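Local structure of type II restriction enzyme MunI (Mycoplasma, 1D02) at residues 182-185 against 186-190. The protein recognises the double-stranded DNA sequence 5'-CAATTG-3' as a homodimer and cleaves each strand after the first C. The protein carries 1 engineered substitution. Numbering follows the deposited sequence.
Sequences PNES and GEKLV
E184, in the loop, and K188, in the helix that follows, meet with their side chains running at about a right angle, a local packing contact at a loop-to-helix junction. The aliphatic part makes the close contact: CG of E184 rests on CB of K188 at 3.6 Å. Further out, E184 OE1 and K188 NZ form a salt bridge, a long one at 3.7 Å. The glutamate leaves its backbone with CG anti to N (chi1 -171°) and then bends at chi2, which folds the carboxylate back beside its own chain. There E184 OE2 accepts a hydrogen bond from the backbone N of S185 at 3.2 Å, the donor standing above the carboxylate plane, 41° out of it. The two oxygens thus face different partners, OE2 the next amide and OE1 the lysine.

S185 is turned the other way: its OG lies 3.9 Å from CB of E187 and holds a water at 2.8 Å, which in turn donates weakly to OE1 of E187. Loop 182-185 follows strand 177-180, an outermost strand of the sheet within this chain, and leads into helix 186-197. S185 O is hydrogen-bonded to W180 NE1 of that strand, and G186 N to Q25 OE1. W180 and F178 touch L189, which also packs on L27 and F31 of helix 27-34.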
ATOM      1  N   PRO D 182      11.611   0.192 -20.577  1.00 13.05           N
ATOM      2  CA  PRO D 182      11.269  -0.034 -21.984  1.00 17.03           C
ATOM      3  C   PRO D 182      12.578  -0.386 -22.705  1.00 19.14           C
ATOM      4  O   PRO D 182      13.638   0.186 -22.423  1.00 21.37           O
ATOM      5  CB  PRO D 182      10.752   1.340 -22.427  1.00 15.91           C
ATOM      6  CG  PRO D 182      10.096   1.866 -21.195  1.00 13.94           C
ATOM      7  CD  PRO D 182      11.107   1.504 -20.109  1.00 13.31           C
ATOM      8  N   ASN D 183      12.527  -1.353 -23.592  1.00 21.83           N
ATOM      9  CA  ASN D 183      13.737  -1.729 -24.329  1.00 24.21           C
ATOM     10  C   ASN D 183      14.722  -2.581 -23.555  1.00 23.29           C
ATOM     11  O   ASN D 183      15.683  -3.062 -24.146  1.00 24.85           O
ATOM     12  CB  ASN D 183      14.519  -0.515 -24.858  1.00 26.97           C
ATOM     13  CG  ASN D 183      13.630   0.491 -25.574  1.00 29.70           C
ATOM     14  OD1 ASN D 183      12.760   0.124 -26.368  1.00 31.86           O
ATOM     15  ND2 ASN D 183      13.860   1.778 -25.307  1.00 30.92           N
ATOM     16  N   GLU D 184      14.520  -2.771 -22.255  1.00 20.71           N
ATOM     17  CA  GLU D 184      15.451  -3.595 -21.497  1.00 20.59           C
ATOM     18  C   GLU D 184      15.124  -5.046 -21.797  1.00 17.83           C
ATOM     19  O   GLU D 184      13.969  -5.401 -21.958  1.00 15.05           O
ATOM     20  CB  GLU D 184      15.326  -3.310 -20.012  1.00 23.00           C
ATOM     21  CG  GLU D 184      16.409  -3.981 -19.196  1.00 30.49           C
ATOM     22  CD  GLU D 184      17.803  -3.638 -19.702  1.00 34.61           C
ATOM     23  OE1 GLU D 184      18.206  -2.462 -19.575  1.00 38.25           O
ATOM     24  OE2 GLU D 184      18.490  -4.541 -20.239  1.00 37.71           O
ATOM     25  N   SER D 185      16.141  -5.886 -21.890  1.00 17.28           N
ATOM     26  CA  SER D 185      15.869  -7.289 -22.183  1.00 15.89           C
ATOM     27  C   SER D 185      15.555  -8.062 -20.913  1.00 13.35           C
ATOM     28  O   SER D 185      15.690  -7.535 -19.807  1.00 10.83           O
ATOM     29  CB  SER D 185      17.053  -7.935 -22.903  1.00 17.90           C
ATOM     30  OG  SER D 185      18.187  -7.933 -22.061  1.00 22.37           O
ATOM     31  N   GLY D 186      15.141  -9.311 -21.096  1.00 11.59           N
ATOM     32  CA  GLY D 186      14.798 -10.173 -19.977  1.00 11.53           C
ATOM     33  C   GLY D 186      15.971 -10.495 -19.063  1.00 11.07           C
ATOM     34  O   GLY D 186      15.797 -10.701 -17.858  1.00  8.86           O
ATOM     35  N   GLU D 187      17.177 -10.532 -19.622  1.00 11.36           N
ATOM     36  CA  GLU D 187      18.355 -10.831 -18.834  1.00 11.14           C
ATOM     37  C   GLU D 187      18.486  -9.966 -17.568  1.00 10.58           C
ATOM     38  O   GLU D 187      18.754 -10.485 -16.479  1.00 10.72           O
ATOM     39  CB  GLU D 187      19.605 -10.700 -19.731  1.00 14.73           C
ATOM     40  CG  GLU D 187      20.916 -11.012 -19.025  1.00 21.68           C
ATOM     41  CD  GLU D 187      22.132 -10.951 -19.956  1.00 25.48           C
ATOM     42  OE1 GLU D 187      22.213 -10.011 -20.785  1.00 28.29           O
ATOM     43  OE2 GLU D 187      23.011 -11.831 -19.844  1.00 27.06           O
ATOM     44  N   LYS D 188      18.294  -8.657 -17.704  1.00  8.93           N
ATOM     45  CA  LYS D 188      18.390  -7.762 -16.562  1.00 10.02           C
ATOM     46  C   LYS D 188      17.357  -8.104 -15.476  1.00  8.33           C
ATOM     47  O   LYS D 188      17.663  -8.037 -14.286  1.00 10.59           O
ATOM     48  CB  LYS D 188      18.185  -6.324 -17.043  1.00 12.52           C
ATOM     49  CG  LYS D 188      18.333  -5.288 -15.965  1.00 15.57           C
ATOM     50  CD  LYS D 188      19.676  -4.578 -16.060  1.00 16.92           C
ATOM     51  CE  LYS D 188      19.635  -3.260 -15.274  1.00 16.08           C
ATOM     52  NZ  LYS D 188      18.835  -2.152 -15.948  1.00 21.24           N
ATOM     53  N   LEU D 189      16.142  -8.445 -15.902  1.00  8.28           N
ATOM     54  CA  LEU D 189      15.061  -8.820 -14.991  1.00  7.69           C
ATOM     55  C   LEU D 189      15.473 -10.070 -14.202  1.00  7.69           C
ATOM     56  O   LEU D 189      15.371 -10.107 -12.971  1.00  7.69           O
ATOM     57  CB  LEU D 189      13.768  -9.110 -15.780  1.00  7.86           C
ATOM     58  CG  LEU D 189      12.604  -9.717 -14.987  1.00  8.29           C
ATOM     59  CD1 LEU D 189      12.058  -8.689 -14.006  1.00  8.26           C
ATOM     60  CD2 LEU D 189      11.500 -10.183 -15.959  1.00  7.69           C
ATOM     61  N   VAL D 190      15.949 -11.076 -14.916  1.00  7.69           N
ATOM     62  CA  VAL D 190      16.349 -12.323 -14.262  1.00  7.69           C
ATOM     63  C   VAL D 190      17.579 -12.108 -13.371  1.00  8.16           C
ATOM     64  O   VAL D 190      17.665 -12.684 -12.272  1.00  8.14           O
ATOM     65  CB  VAL D 190      16.615 -13.472 -15.306  1.00  7.69           C
ATOM     66  CG1 VAL D 190      17.003 -14.760 -14.572  1.00  8.12           C
ATOM     67  CG2 VAL D 190      15.342 -13.749 -16.135  1.00  7.69           C
TER
HETATM   68  O   HOH W   1      19.779  -9.942 -23.174  1.00 43.45           O